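Local coordinates for protein UDP-N-acetylglucosamine 4,6-dehydratase (Vibrio fischeri, PDB 3PVZ) that binds NAD in a Rossmann-type fold and is probably a lyase that removes water from UDP-N-acetylglucosamine, at residues F38-G43 with K53-R58; Q49-E54 with L117-L122; H64-S69 with D104-A109. All blocks are in the same frame, centred on the assembly; numbering follows the deposited sequence.

Overall arrangement
All three contacts belong to one Rossmann-type sheet, whose strands 62-66, 37-41 and 115-118 lie side by side in that order. Interactions 1 and 2 have centres about 7 Å apart and share helix 46-56: its Ile55 packs on strand 37-41, while Val51 packs on strand 115-118 and the residue after it. Leu41 N to Leu117 O, at 2.7 Å, is a probable hydrogen bond tying those strands together. Interaction 3 sits about 14 Å from either centre and brings helix 101-109 onto strand 62-66, where Phe38 O and His64 N, 2.8 Å apart, probably bond. Gly42, Ser120 and Asp67, just beyond the ends of the three strands, all meet the adenosine side of NAD.

Interaction 1: residues F38-G43 with K53-R58; sequences FLVLGG and KEIFKR. With NAD (nicotinamide-adenine-dinucleotide), chain E.
Ile55 lays both of its branches against Phe38. The short branch ends over one face of the ring, displaced toward the CG-CD2 side of the rim: CG2 of Ile55 stands 3.9 Å from the centroid of the Phe38 ring and only 16° off its normal, a well-formed CH-pi contact. The long branch runs to the CD1 side of the ring. With CG1 anti to the carbonyl carbon (chi1 -60°) and the chain fully extended beyond it (chi2 179°), CD1 of Ile55 reaches CD1 of Phe38 at 3.5 Å. The same methyl also meets strand 37-41 further along, where CG2 of Val40 lies 4.0 Å from CD1 of Ile55, the two side chains running antiparallel alongside one another. One isoleucine thus bridges two residues that share a face of the strand, while Leu39 between them points away. Phe38 also meets the ring of Tyr115, on the neighbouring strand.

Next to Ile55, Glu54, Lys57 and Arg58 form a salt-bridge network. Both oxygens of Glu54 are met from above the carboxylate plane, OE1 by NH1 of Arg58 at 2.9 Å and OE2 by NZ of Lys57 at 2.8 Å. NH1 of Arg58 also bonds to the backbone O of Glu54 at 3.0 Å, so it serves two oxygens of Glu54 close to the guanidinium plane, while Arg58 NE pairs with Glu26. At the C-terminal end of strand 37-41, Gly42 turns with positive phi and brings its CA within 3.7 Å of O4B of NAD. Strand, glycine-rich turn and returning helix are the opening of the beta-alpha-beta unit of a Rossmann dinucleotide-binding fold.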
loop_
_atom_site.group_PDB
_atom_site.type_symbol
_atom_site.label_atom_id
_atom_site.label_comp_id
_atom_site.label_asym_id
_atom_site.label_seq_id
_atom_site.Cartn_x
_atom_site.Cartn_y
_atom_site.Cartn_z
ATOM N N PHE A 38 4.069 -14.259 17.878
ATOM C CA PHE A 38 4.643 -13.326 16.929
ATOM C C PHE A 38 3.640 -12.309 16.435
ATOM O O PHE A 38 2.508 -12.649 16.039
ATOM C CB PHE A 38 5.250 -14.017 15.695
ATOM C CG PHE A 38 6.287 -15.046 15.995
ATOM C CD1 PHE A 38 7.624 -14.758 15.816
ATOM C CD2 PHE A 38 5.938 -16.277 16.481
ATOM C CE1 PHE A 38 8.591 -15.693 16.088
ATOM C CE2 PHE A 38 6.902 -17.210 16.800
ATOM C CZ PHE A 38 8.225 -16.930 16.591
ATOM N N LEU A 39 4.127 -11.072 16.315
ATOM C CA LEU A 39 3.435 -9.989 15.676
ATOM C C LEU A 39 4.300 -9.521 14.481
ATOM O O LEU A 39 5.421 -9.178 14.680
ATOM C CB LEU A 39 3.273 -8.847 16.692
ATOM C CG LEU A 39 2.656 -7.546 16.164
ATOM C CD1 LEU A 39 1.260 -7.807 15.381
ATOM C CD2 LEU A 39 2.545 -6.502 17.244
ATOM N N VAL A 40 3.754 -9.481 13.253
ATOM C CA VAL A 40 4.471 -8.995 12.101
ATOM C C VAL A 40 3.751 -7.807 11.550
ATOM O O VAL A 40 2.645 -7.917 10.983
ATOM C CB VAL A 40 4.588 -10.100 10.991
ATOM C CG1 VAL A 40 5.451 -9.620 9.823
ATOM C CG2 VAL A 40 5.175 -11.365 11.620
ATOM N N LEU A 41 4.416 -6.673 11.652
ATOM C CA LEU A 41 3.946 -5.431 11.125
ATOM C C LEU A 41 4.487 -5.222 9.720
ATOM O O LEU A 41 5.609 -5.455 9.430
ATOM C CB LEU A 41 4.450 -4.308 12.033
ATOM C CG LEU A 41 4.076 -4.535 13.483
ATOM C CD1 LEU A 41 4.484 -3.323 14.300
ATOM C CD2 LEU A 41 2.575 -4.831 13.624
ATOM N N GLY A 42 3.666 -4.681 8.860
ATOM C CA GLY A 42 3.973 -4.633 7.444
ATOM C C GLY A 42 4.080 -6.019 6.873
ATOM O O GLY A 42 4.818 -6.273 5.880
ATOM N N GLY A 43 3.308 -6.919 7.455
ATOM C CA GLY A 43 3.424 -8.319 7.099
ATOM C C GLY A 43 2.797 -8.673 5.775
ATOM O O GLY A 43 2.942 -9.784 5.394
ATOM N N LYS A 53 5.590 -16.251 6.290
ATOM C CA LYS A 53 5.606 -17.639 5.816
ATOM C C LYS A 53 6.704 -18.419 6.547
ATOM O O LYS A 53 6.432 -19.486 7.055
ATOM C CB LYS A 53 5.809 -17.685 4.342
ATOM C CG LYS A 53 4.631 -17.055 3.630
ATOM C CD LYS A 53 4.519 -17.483 2.218
ATOM C CE LYS A 53 5.571 -16.849 1.375
ATOM N NZ LYS A 53 5.373 -17.263 -0.067
ATOM N N GLU A 54 7.903 -17.873 6.671
ATOM C CA GLU A 54 8.905 -18.580 7.440
ATOM C C GLU A 54 8.456 -18.939 8.836
ATOM O O GLU A 54 8.818 -19.979 9.342
ATOM C CB GLU A 54 10.247 -17.832 7.503
ATOM C CG GLU A 54 10.942 -17.747 6.197
ATOM C CD GLU A 54 11.288 -19.105 5.633
ATOM O OE1 GLU A 54 12.039 -19.826 6.309
ATOM O OE2 GLU A 54 10.872 -19.426 4.506
ATOM N N ILE A 55 7.660 -18.105 9.454
ATOM C CA ILE A 55 7.160 -18.374 10.792
ATOM C C ILE A 55 6.038 -19.420 10.698
ATOM O O ILE A 55 6.050 -20.453 11.378
ATOM C CB ILE A 55 6.656 -17.051 11.496
ATOM C CG1 ILE A 55 7.796 -16.055 11.618
ATOM C CG2 ILE A 55 5.962 -17.376 12.844
ATOM C CD1 ILE A 55 7.412 -14.648 12.299
ATOM N N PHE A 56 5.075 -19.158 9.826
ATOM C CA PHE A 56 3.909 -20.006 9.723
ATOM C C PHE A 56 4.245 -21.501 9.501
ATOM O O PHE A 56 3.617 -22.371 10.090
ATOM C CB PHE A 56 3.013 -19.506 8.589
ATOM C CG PHE A 56 1.662 -20.148 8.580
ATOM C CD1 PHE A 56 1.483 -21.363 7.985
ATOM C CD2 PHE A 56 0.587 -19.556 9.209
ATOM C CE1 PHE A 56 0.251 -21.978 7.998
ATOM C CE2 PHE A 56 -0.680 -20.168 9.203
ATOM C CZ PHE A 56 -0.823 -21.394 8.581
ATOM N N LYS A 57 5.206 -21.791 8.639
ATOM C CA LYS A 57 5.531 -23.170 8.267
ATOM C C LYS A 57 6.199 -23.913 9.425
ATOM O O LYS A 57 6.322 -25.141 9.382
ATOM C CB LYS A 57 6.445 -23.176 7.019
ATOM C CG LYS A 57 7.839 -22.611 7.198
ATOM C CD LYS A 57 8.799 -22.916 6.012
ATOM C CE LYS A 57 8.738 -21.869 4.916
ATOM N NZ LYS A 57 9.892 -21.987 3.886
ATOM N N ARG A 58 6.661 -23.171 10.438
ATOM C CA ARG A 58 7.261 -23.775 11.636
ATOM C C ARG A 58 6.286 -23.821 12.831
ATOM O O ARG A 58 6.707 -23.945 14.007
ATOM C CB ARG A 58 8.507 -22.996 12.002
ATOM C CG ARG A 58 9.637 -23.259 10.955
ATOM C CD ARG A 58 10.866 -22.532 11.273
ATOM N NE ARG A 58 11.930 -22.873 10.339
ATOM C CZ ARG A 58 12.180 -22.234 9.175
ATOM N NH1 ARG A 58 11.446 -21.192 8.756
ATOM N NH2 ARG A 58 13.175 -22.650 8.401
HETATM P PA NAD E . 7.079 -3.143 0.857
HETATM O O1A NAD E . 6.611 -1.878 0.213
HETATM O O2A NAD E . 6.736 -4.319 -0.007
HETATM O O5B NAD E . 6.204 -3.505 2.134
HETATM C C5B NAD E . 6.100 -2.473 3.140
HETATM C C4B NAD E . 4.799 -2.836 3.864
HETATM O O4B NAD E . 4.514 -1.956 4.931
HETATM C C3B NAD E . 3.596 -2.770 2.869
HETATM O O3B NAD E . 2.857 -3.974 2.877
HETATM C C2B NAD E . 2.781 -1.572 3.408
HETATM O O2B NAD E . 1.396 -1.609 3.088
HETATM C C1B NAD E . 3.130 -1.724 4.907
HETATM N N9A NAD E . 2.876 -0.485 5.628
HETATM C C8A NAD E . 3.358 0.733 5.343
HETATM N N7A NAD E . 2.886 1.623 6.153
HETATM C C5A NAD E . 2.125 0.957 7.074
HETATM C C6A NAD E . 1.360 1.343 8.170
HETATM N N6A NAD E . 1.391 2.670 8.523
HETATM N N1A NAD E . 0.677 0.437 8.863
HETATM C C2A NAD E . 0.683 -0.841 8.501
HETATM N N3A NAD E . 1.369 -1.241 7.459
HETATM C C4A NAD E . 2.088 -0.390 6.740
HETATM O O3 NAD E . 8.644 -3.004 1.204
HETATM P PN NAD E . 9.552 -4.350 1.328
HETATM O O1N NAD E . 10.260 -4.619 0.011
HETATM O O2N NAD E . 8.956 -5.575 1.890
HETATM O O5D NAD E . 10.781 -3.734 2.245
HETATM C C5D NAD E . 10.428 -3.680 3.619
HETATM C C4D NAD E . 11.586 -3.057 4.408
HETATM O O4D NAD E . 12.861 -3.609 3.951
HETATM C C3D NAD E . 11.661 -1.541 4.122
HETATM O O3D NAD E . 12.230 -0.789 5.218
HETATM C C2D NAD E . 12.695 -1.462 2.976
HETATM O O2D NAD E . 13.339 -0.181 2.902
HETATM C C1D NAD E . 13.686 -2.546 3.398
HETATM N N1N NAD E . 14.518 -3.013 2.279
HETATM C C2N NAD E . 13.913 -3.578 1.227
HETATM C C3N NAD E . 14.645 -4.049 0.157
HETATM C C7N NAD E . 13.995 -4.647 -1.022
HETATM O O7N NAD E . 14.733 -4.960 -1.953
HETATM N N7N NAD E . 12.668 -4.819 -1.116
HETATM C C4N NAD E . 16.057 -3.931 0.178
HETATM C C5N NAD E . 16.646 -3.356 1.292
HETATM C C6N NAD E . 15.847 -2.890 2.337
#

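Interaction 2: residues Q49-E54 with L117-L122; sequences QAVTKE and LNLSAL. With NAD (nicotinamide-adenine-dinucleotide), chain E.
Val51 faces the end of strand 115-118 and the residue after it, with its two methyls spread between two leucines. CG2 of Val51 meets CD2 of Leu117 at 3.7 Å, and CG1 of Val51 meets CD2 of Leu119 at 4.0 Å. The valine holds CG1 between its backbone N and carbonyl carbon (chi1 69°), which turns one methyl to each partner and makes a fork of the side chain. Both leucines hold CG anti to the carbonyl carbon, and being two residues apart they reach the helix from the same face of the chain, each offering a single methyl at an angle to the valine. Cys244 of helix 237-250 and Val40 of strand 37-41 also touch Val51.

Asn118, between the leucines, is occupied elsewhere. Its OD1 accepts two bonds from Ser120: from the backbone N at 2.9 Å, tilted from the carbonyl plane, and from OG at 2.7 Å, in that plane and on a lone pair. The first makes an Asx turn, while Asn118 ND2 bonds to Tyr160 OH. The amide is therefore held at both ends, and the chain bends just where it meets the cofactor. CA of Ser120 comes to 3.3 Å from O4B of NAD, and CB of Ala121, at an observed NAD-binding position, to 3.4 Å from O3D.

Across the contact itself there is no hydrogen bond or salt bridge. The two segments meet through methyl groups alone, held by dispersion and by exclusion of water, while Asn118 and Ser120 bond to each other in the turn that borders the dinucleotide.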
loop_
_atom_site.group_PDB
_atom_site.type_symbol
_atom_site.label_atom_id
_atom_site.label_comp_id
_atom_site.label_asym_id
_atom_site.label_seq_id
_atom_site.Cartn_x
_atom_site.Cartn_y
_atom_site.Cartn_z
ATOM N N GLN A 49 5.659 -10.613 4.085
ATOM C CA GLN A 49 5.051 -11.881 3.771
ATOM C C GLN A 49 6.064 -12.986 3.864
ATOM O O GLN A 49 5.749 -14.069 4.309
ATOM C CB GLN A 49 4.456 -11.858 2.385
ATOM C CG GLN A 49 3.350 -10.869 2.188
ATOM C CD GLN A 49 2.493 -11.207 0.911
ATOM O OE1 GLN A 49 2.570 -12.307 0.413
ATOM N NE2 GLN A 49 1.694 -10.251 0.431
ATOM N N ALA A 50 7.279 -12.738 3.430
ATOM C CA ALA A 50 8.245 -13.820 3.371
ATOM C C ALA A 50 8.549 -14.285 4.767
ATOM O O ALA A 50 8.638 -15.488 4.996
ATOM C CB ALA A 50 9.530 -13.429 2.636
ATOM N N VAL A 51 8.705 -13.346 5.698
ATOM C CA VAL A 51 9.088 -13.754 7.042
ATOM C C VAL A 51 7.849 -14.371 7.748
ATOM O O VAL A 51 7.985 -15.280 8.580
ATOM C CB VAL A 51 9.665 -12.613 7.831
ATOM C CG1 VAL A 51 8.555 -11.577 8.145
ATOM C CG2 VAL A 51 10.333 -13.185 9.117
ATOM N N THR A 52 6.653 -13.935 7.352
ATOM C CA THR A 52 5.406 -14.479 7.916
ATOM C C THR A 52 5.256 -15.954 7.534
ATOM O O THR A 52 4.923 -16.802 8.354
ATOM C CB THR A 52 4.150 -13.681 7.419
ATOM O OG1 THR A 52 4.220 -12.313 7.854
ATOM C CG2 THR A 52 2.843 -14.297 7.993
ATOM N N LYS A 53 5.590 -16.251 6.290
ATOM C CA LYS A 53 5.606 -17.639 5.816
ATOM C C LYS A 53 6.704 -18.419 6.547
ATOM O O LYS A 53 6.432 -19.486 7.055
ATOM C CB LYS A 53 5.809 -17.685 4.342
ATOM C CG LYS A 53 4.631 -17.055 3.630
ATOM C CD LYS A 53 4.519 -17.483 2.218
ATOM C CE LYS A 53 5.571 -16.849 1.375
ATOM N NZ LYS A 53 5.373 -17.263 -0.067
ATOM N N GLU A 54 7.903 -17.873 6.671
ATOM C CA GLU A 54 8.905 -18.580 7.440
ATOM C C GLU A 54 8.456 -18.939 8.836
ATOM O O GLU A 54 8.818 -19.979 9.342
ATOM C CB GLU A 54 10.247 -17.832 7.503
ATOM C CG GLU A 54 10.942 -17.747 6.197
ATOM C CD GLU A 54 11.288 -19.105 5.633
ATOM O OE1 GLU A 54 12.039 -19.826 6.309
ATOM O OE2 GLU A 54 10.872 -19.426 4.506
ATOM N N LEU A 117 8.018 -8.064 14.860
ATOM C CA LEU A 117 8.816 -7.835 13.660
ATOM C C LEU A 117 8.169 -6.696 12.861
ATOM O O LEU A 117 6.971 -6.720 12.603
ATOM C CB LEU A 117 8.877 -9.108 12.797
ATOM C CG LEU A 117 9.608 -10.327 13.367
ATOM C CD1 LEU A 117 8.680 -11.113 14.321
ATOM C CD2 LEU A 117 10.123 -11.265 12.269
ATOM N N ASN A 118 8.936 -5.664 12.545
ATOM C CA ASN A 118 8.422 -4.517 11.807
ATOM C C ASN A 118 9.071 -4.434 10.447
ATOM O O ASN A 118 10.218 -4.023 10.327
ATOM C CB ASN A 118 8.670 -3.240 12.599
ATOM C CG ASN A 118 8.010 -1.982 11.981
ATOM O OD1 ASN A 118 7.380 -2.030 10.949
ATOM N ND2 ASN A 118 8.106 -0.879 12.690
ATOM N N LEU A 119 8.319 -4.837 9.422
ATOM C CA LEU A 119 8.760 -4.754 8.057
ATOM C C LEU A 119 7.890 -3.719 7.360
ATOM O O LEU A 119 7.755 -3.750 6.155
ATOM C CB LEU A 119 8.604 -6.116 7.324
ATOM C CG LEU A 119 9.630 -7.202 7.686
ATOM C CD1 LEU A 119 11.071 -6.674 7.551
ATOM C CD2 LEU A 119 9.346 -7.786 9.076
ATOM N N SER A 120 7.347 -2.757 8.111
ATOM C CA SER A 120 6.533 -1.710 7.498
ATOM C C SER A 120 7.443 -0.515 7.229
ATOM O O SER A 120 8.394 -0.300 7.965
ATOM C CB SER A 120 5.363 -1.341 8.401
ATOM O OG SER A 120 5.796 -0.491 9.464
ATOM N N ALA A 121 7.121 0.252 6.203
ATOM C CA ALA A 121 7.938 1.417 5.752
ATOM C C ALA A 121 7.298 2.110 4.596
ATOM O O ALA A 121 6.446 1.535 3.918
ATOM C CB ALA A 121 9.337 1.012 5.297
ATOM N N LEU A 122 7.746 3.348 4.392
ATOM C CA LEU A 122 7.753 3.981 3.089
ATOM C C LEU A 122 9.186 3.915 2.616
ATOM O O LEU A 122 10.086 4.323 3.366
ATOM C CB LEU A 122 7.320 5.456 3.144
ATOM C CG LEU A 122 5.879 5.678 2.733
ATOM C CD1 LEU A 122 4.982 5.244 3.909
ATOM C CD2 LEU A 122 5.661 7.132 2.357
HETATM P PA NAD E . 7.079 -3.143 0.857
HETATM O O1A NAD E . 6.611 -1.878 0.213
HETATM O O2A NAD E . 6.736 -4.319 -0.007
HETATM O O5B NAD E . 6.204 -3.505 2.134
HETATM C C5B NAD E . 6.100 -2.473 3.140
HETATM C C4B NAD E . 4.799 -2.836 3.864
HETATM O O4B NAD E . 4.514 -1.956 4.931
HETATM C C3B NAD E . 3.596 -2.770 2.869
HETATM O O3B NAD E . 2.857 -3.974 2.877
HETATM C C2B NAD E . 2.781 -1.572 3.408
HETATM O O2B NAD E . 1.396 -1.609 3.088
HETATM C C1B NAD E . 3.130 -1.724 4.907
HETATM N N9A NAD E . 2.876 -0.485 5.628
HETATM C C8A NAD E . 3.358 0.733 5.343
HETATM N N7A NAD E . 2.886 1.623 6.153
HETATM C C5A NAD E . 2.125 0.957 7.074
HETATM C C6A NAD E . 1.360 1.343 8.170
HETATM N N6A NAD E . 1.391 2.670 8.523
HETATM N N1A NAD E . 0.677 0.437 8.863
HETATM C C2A NAD E . 0.683 -0.841 8.501
HETATM N N3A NAD E . 1.369 -1.241 7.459
HETATM C C4A NAD E . 2.088 -0.390 6.740
HETATM O O3 NAD E . 8.644 -3.004 1.204
HETATM P PN NAD E . 9.552 -4.350 1.328
HETATM O O1N NAD E . 10.260 -4.619 0.011
HETATM O O2N NAD E . 8.956 -5.575 1.890
HETATM O O5D NAD E . 10.781 -3.734 2.245
HETATM C C5D NAD E . 10.428 -3.680 3.619
HETATM C C4D NAD E . 11.586 -3.057 4.408
HETATM O O4D NAD E . 12.861 -3.609 3.951
HETATM C C3D NAD E . 11.661 -1.541 4.122
HETATM O O3D NAD E . 12.230 -0.789 5.218
HETATM C C2D NAD E . 12.695 -1.462 2.976
HETATM O O2D NAD E . 13.339 -0.181 2.902
HETATM C C1D NAD E . 13.686 -2.546 3.398
HETATM N N1N NAD E . 14.518 -3.013 2.279
HETATM C C2N NAD E . 13.913 -3.578 1.227
HETATM C C3N NAD E . 14.645 -4.049 0.157
HETATM C C7N NAD E . 13.995 -4.647 -1.022
HETATM O O7N NAD E . 14.733 -4.960 -1.953
HETATM N N7N NAD E . 12.668 -4.819 -1.116
HETATM C C4N NAD E . 16.057 -3.931 0.178
HETATM C C5N NAD E . 16.646 -3.356 1.292
HETATM C C6N NAD E . 15.847 -2.890 2.337
#

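Interaction 3: residues H64-S69 with D104-A109; sequences HVVDIS and DAFIKA. With NA (sodium ion), chain J; NAD (nicotinamide-adenine-dinucleotide), chain E.
Two rings, Phe106 on the helix and His64 on the strand, meet obliquely, with CZ of Phe106 4.1 Å from ND1 of His64. CE2, next round the phenyl rim, lies 4.0 Å from CG2 of Val66, also at a slant. The phenyl gets there with its CG anti to the backbone N (chi1 159°), which sends the ring off the helix toward the sheet. ND1 of His64, though near the phenyl, has its hydrogen bond with Tyr113 OH; NE2 makes a weak one to Asp90. Phe94 meets both rings.

Beyond the strand, Asp67 grips the adenosine ribose with both oxygens, OD1 taking a bond from O2B of NAD at 2.7 Å and OD2 one from O3B at 2.6 Å. OD1 of Asp67 also accepts from Ser69 N at 2.8 Å on its anti lone pair, an Asx turn, and OD2 from Ala44 N, so each oxygen has a protein donor as well as a ribose hydroxyl. At the far end of the helix, Ala109 O binds a sodium ion at 2.5 Å.

Between these two segments the helix meets the strand through Phe106, while strand 62-66 itself runs between strands 90-94 and 37-41, with helix 70-83 touching Val65.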
loop_
_atom_site.group_PDB
_atom_site.type_symbol
_atom_site.label_atom_id
_atom_site.label_comp_id
_atom_site.label_asym_id
_atom_site.label_seq_id
_atom_site.Cartn_x
_atom_site.Cartn_y
_atom_site.Cartn_z
ATOM N N HIS A 64 0.196 -12.982 14.439
ATOM C CA HIS A 64 -0.694 -11.907 14.051
ATOM C C HIS A 64 0.003 -11.031 13.041
ATOM O O HIS A 64 1.134 -10.628 13.260
ATOM C CB HIS A 64 -1.113 -11.069 15.235
ATOM C CG HIS A 64 -2.130 -11.716 16.114
ATOM N ND1 HIS A 64 -2.755 -11.037 17.141
ATOM C CD2 HIS A 64 -2.637 -12.972 16.124
ATOM C CE1 HIS A 64 -3.619 -11.849 17.745
ATOM N NE2 HIS A 64 -3.546 -13.040 17.150
ATOM N N VAL A 65 -0.668 -10.820 11.885
ATOM C CA VAL A 65 -0.130 -10.026 10.790
ATOM C C VAL A 65 -0.906 -8.710 10.663
ATOM O O VAL A 65 -2.121 -8.710 10.652
ATOM C CB VAL A 65 -0.230 -10.812 9.451
ATOM C CG1 VAL A 65 0.588 -10.146 8.381
ATOM C CG2 VAL A 65 0.220 -12.292 9.669
ATOM N N VAL A 66 -0.225 -7.592 10.562
ATOM C CA VAL A 66 -0.870 -6.270 10.444
ATOM C C VAL A 66 -0.326 -5.452 9.279
ATOM O O VAL A 66 0.862 -5.297 9.135
ATOM C CB VAL A 66 -0.637 -5.495 11.709
ATOM C CG1 VAL A 66 -1.307 -4.039 11.641
ATOM C CG2 VAL A 66 -1.212 -6.267 12.912
ATOM N N ASP A 67 -1.191 -4.908 8.425
ATOM C CA ASP A 67 -0.729 -4.149 7.268
ATOM C C ASP A 67 -1.897 -3.367 6.741
ATOM O O ASP A 67 -3.038 -3.790 6.873
ATOM C CB ASP A 67 -0.238 -5.110 6.168
ATOM C CG ASP A 67 0.608 -4.434 5.139
ATOM O OD1 ASP A 67 0.078 -3.629 4.308
ATOM O OD2 ASP A 67 1.810 -4.782 5.118
ATOM N N ILE A 68 -1.626 -2.231 6.134
ATOM C CA ILE A 68 -2.713 -1.414 5.653
ATOM C C ILE A 68 -3.308 -1.990 4.404
ATOM O O ILE A 68 -4.457 -1.717 4.140
ATOM C CB ILE A 68 -2.343 0.067 5.396
ATOM C CG1 ILE A 68 -1.052 0.183 4.610
ATOM C CG2 ILE A 68 -2.193 0.810 6.671
ATOM C CD1 ILE A 68 -0.737 1.586 4.205
ATOM N N SER A 69 -2.578 -2.823 3.664
ATOM C CA SER A 69 -3.118 -3.360 2.422
ATOM C C SER A 69 -4.015 -4.582 2.679
ATOM O O SER A 69 -3.513 -5.661 2.915
ATOM C CB SER A 69 -1.975 -3.712 1.435
ATOM O OG SER A 69 -2.493 -4.438 0.331
ATOM N N ASP A 104 -3.949 1.189 18.079
ATOM C CA ASP A 104 -3.603 1.380 19.507
ATOM C C ASP A 104 -4.616 0.648 20.407
ATOM O O ASP A 104 -4.257 0.137 21.488
ATOM C CB ASP A 104 -3.575 2.848 19.826
ATOM C CG ASP A 104 -2.293 3.543 19.300
ATOM O OD1 ASP A 104 -1.352 2.856 18.829
ATOM O OD2 ASP A 104 -2.226 4.772 19.415
ATOM N N ALA A 105 -5.849 0.577 19.938
ATOM C CA ALA A 105 -6.902 -0.132 20.652
ATOM C C ALA A 105 -6.683 -1.654 20.493
ATOM O O ALA A 105 -6.937 -2.386 21.425
ATOM C CB ALA A 105 -8.320 0.289 20.148
ATOM N N PHE A 106 -6.142 -2.083 19.353
ATOM C CA PHE A 106 -5.751 -3.493 19.132
ATOM C C PHE A 106 -4.646 -3.882 20.101
ATOM O O PHE A 106 -4.709 -4.927 20.691
ATOM C CB PHE A 106 -5.371 -3.666 17.654
ATOM C CG PHE A 106 -4.512 -4.847 17.324
ATOM C CD1 PHE A 106 -5.064 -6.062 17.075
ATOM C CD2 PHE A 106 -3.169 -4.703 17.076
ATOM C CE1 PHE A 106 -4.272 -7.147 16.670
ATOM C CE2 PHE A 106 -2.379 -5.811 16.663
ATOM C CZ PHE A 106 -2.936 -7.007 16.504
ATOM N N ILE A 107 -3.668 -3.020 20.309
ATOM C CA ILE A 107 -2.587 -3.289 21.261
ATOM C C ILE A 107 -3.079 -3.216 22.688
ATOM O O ILE A 107 -2.743 -4.033 23.468
ATOM C CB ILE A 107 -1.432 -2.315 21.085
ATOM C CG1 ILE A 107 -0.822 -2.563 19.703
ATOM C CG2 ILE A 107 -0.366 -2.435 22.267
ATOM C CD1 ILE A 107 -0.090 -3.874 19.533
ATOM N N LYS A 108 -3.915 -2.271 23.013
ATOM C CA LYS A 108 -4.448 -2.179 24.389
ATOM C C LYS A 108 -5.279 -3.437 24.775
ATOM O O LYS A 108 -5.215 -3.932 25.900
ATOM C CB LYS A 108 -5.312 -0.933 24.488
ATOM C CG LYS A 108 -5.748 -0.592 25.865
ATOM C CD LYS A 108 -6.668 0.613 25.901
ATOM C CE LYS A 108 -7.206 0.775 27.330
ATOM N NZ LYS A 108 -8.470 0.103 27.532
ATOM N N ALA A 109 -6.055 -3.963 23.815
ATOM C CA ALA A 109 -6.856 -5.124 24.093
ATOM C C ALA A 109 -5.971 -6.369 24.235
ATOM O O ALA A 109 -6.296 -7.290 24.972
ATOM C CB ALA A 109 -7.961 -5.320 22.987
HETATM NA NA NA J . -6.138 -7.884 27.381
HETATM P PA NAD E . 7.079 -3.143 0.857
HETATM O O1A NAD E . 6.611 -1.878 0.213
HETATM O O2A NAD E . 6.736 -4.319 -0.007
HETATM O O5B NAD E . 6.204 -3.505 2.134
HETATM C C5B NAD E . 6.100 -2.473 3.140
HETATM C C4B NAD E . 4.799 -2.836 3.864
HETATM O O4B NAD E . 4.514 -1.956 4.931
HETATM C C3B NAD E . 3.596 -2.770 2.869
HETATM O O3B NAD E . 2.857 -3.974 2.877
HETATM C C2B NAD E . 2.781 -1.572 3.408
HETATM O O2B NAD E . 1.396 -1.609 3.088
HETATM C C1B NAD E . 3.130 -1.724 4.907
HETATM N N9A NAD E . 2.876 -0.485 5.628
HETATM C C8A NAD E . 3.358 0.733 5.343
HETATM N N7A NAD E . 2.886 1.623 6.153
HETATM C C5A NAD E . 2.125 0.957 7.074
HETATM C C6A NAD E . 1.360 1.343 8.170
HETATM N N6A NAD E . 1.391 2.670 8.523
HETATM N N1A NAD E . 0.677 0.437 8.863
HETATM C C2A NAD E . 0.683 -0.841 8.501
HETATM N N3A NAD E . 1.369 -1.241 7.459
HETATM C C4A NAD E . 2.088 -0.390 6.740
HETATM O O3 NAD E . 8.644 -3.004 1.204
HETATM P PN NAD E . 9.552 -4.350 1.328
HETATM O O1N NAD E . 10.260 -4.619 0.011
HETATM O O2N NAD E . 8.956 -5.575 1.890
HETATM O O5D NAD E . 10.781 -3.734 2.245
HETATM C C5D NAD E . 10.428 -3.680 3.619
HETATM C C4D NAD E . 11.586 -3.057 4.408
HETATM O O4D NAD E . 12.861 -3.609 3.951
HETATM C C3D NAD E . 11.661 -1.541 4.122
HETATM O O3D NAD E . 12.230 -0.789 5.218
HETATM C C2D NAD E . 12.695 -1.462 2.976
HETATM O O2D NAD E . 13.339 -0.181 2.902
HETATM C C1D NAD E . 13.686 -2.546 3.398
HETATM N N1N NAD E . 14.518 -3.013 2.279
HETATM C C2N NAD E . 13.913 -3.578 1.227
HETATM C C3N NAD E . 14.645 -4.049 0.157
HETATM C C7N NAD E . 13.995 -4.647 -1.022
HETATM O O7N NAD E . 14.733 -4.960 -1.953
HETATM N N7N NAD E . 12.668 -4.819 -1.116
HETATM C C4N NAD E . 16.057 -3.931 0.178
HETATM C C5N NAD E . 16.646 -3.356 1.292
HETATM C C6N NAD E . 15.847 -2.890 2.337
HETATM O O HOH W 1 -4.224 -6.595 26.730
#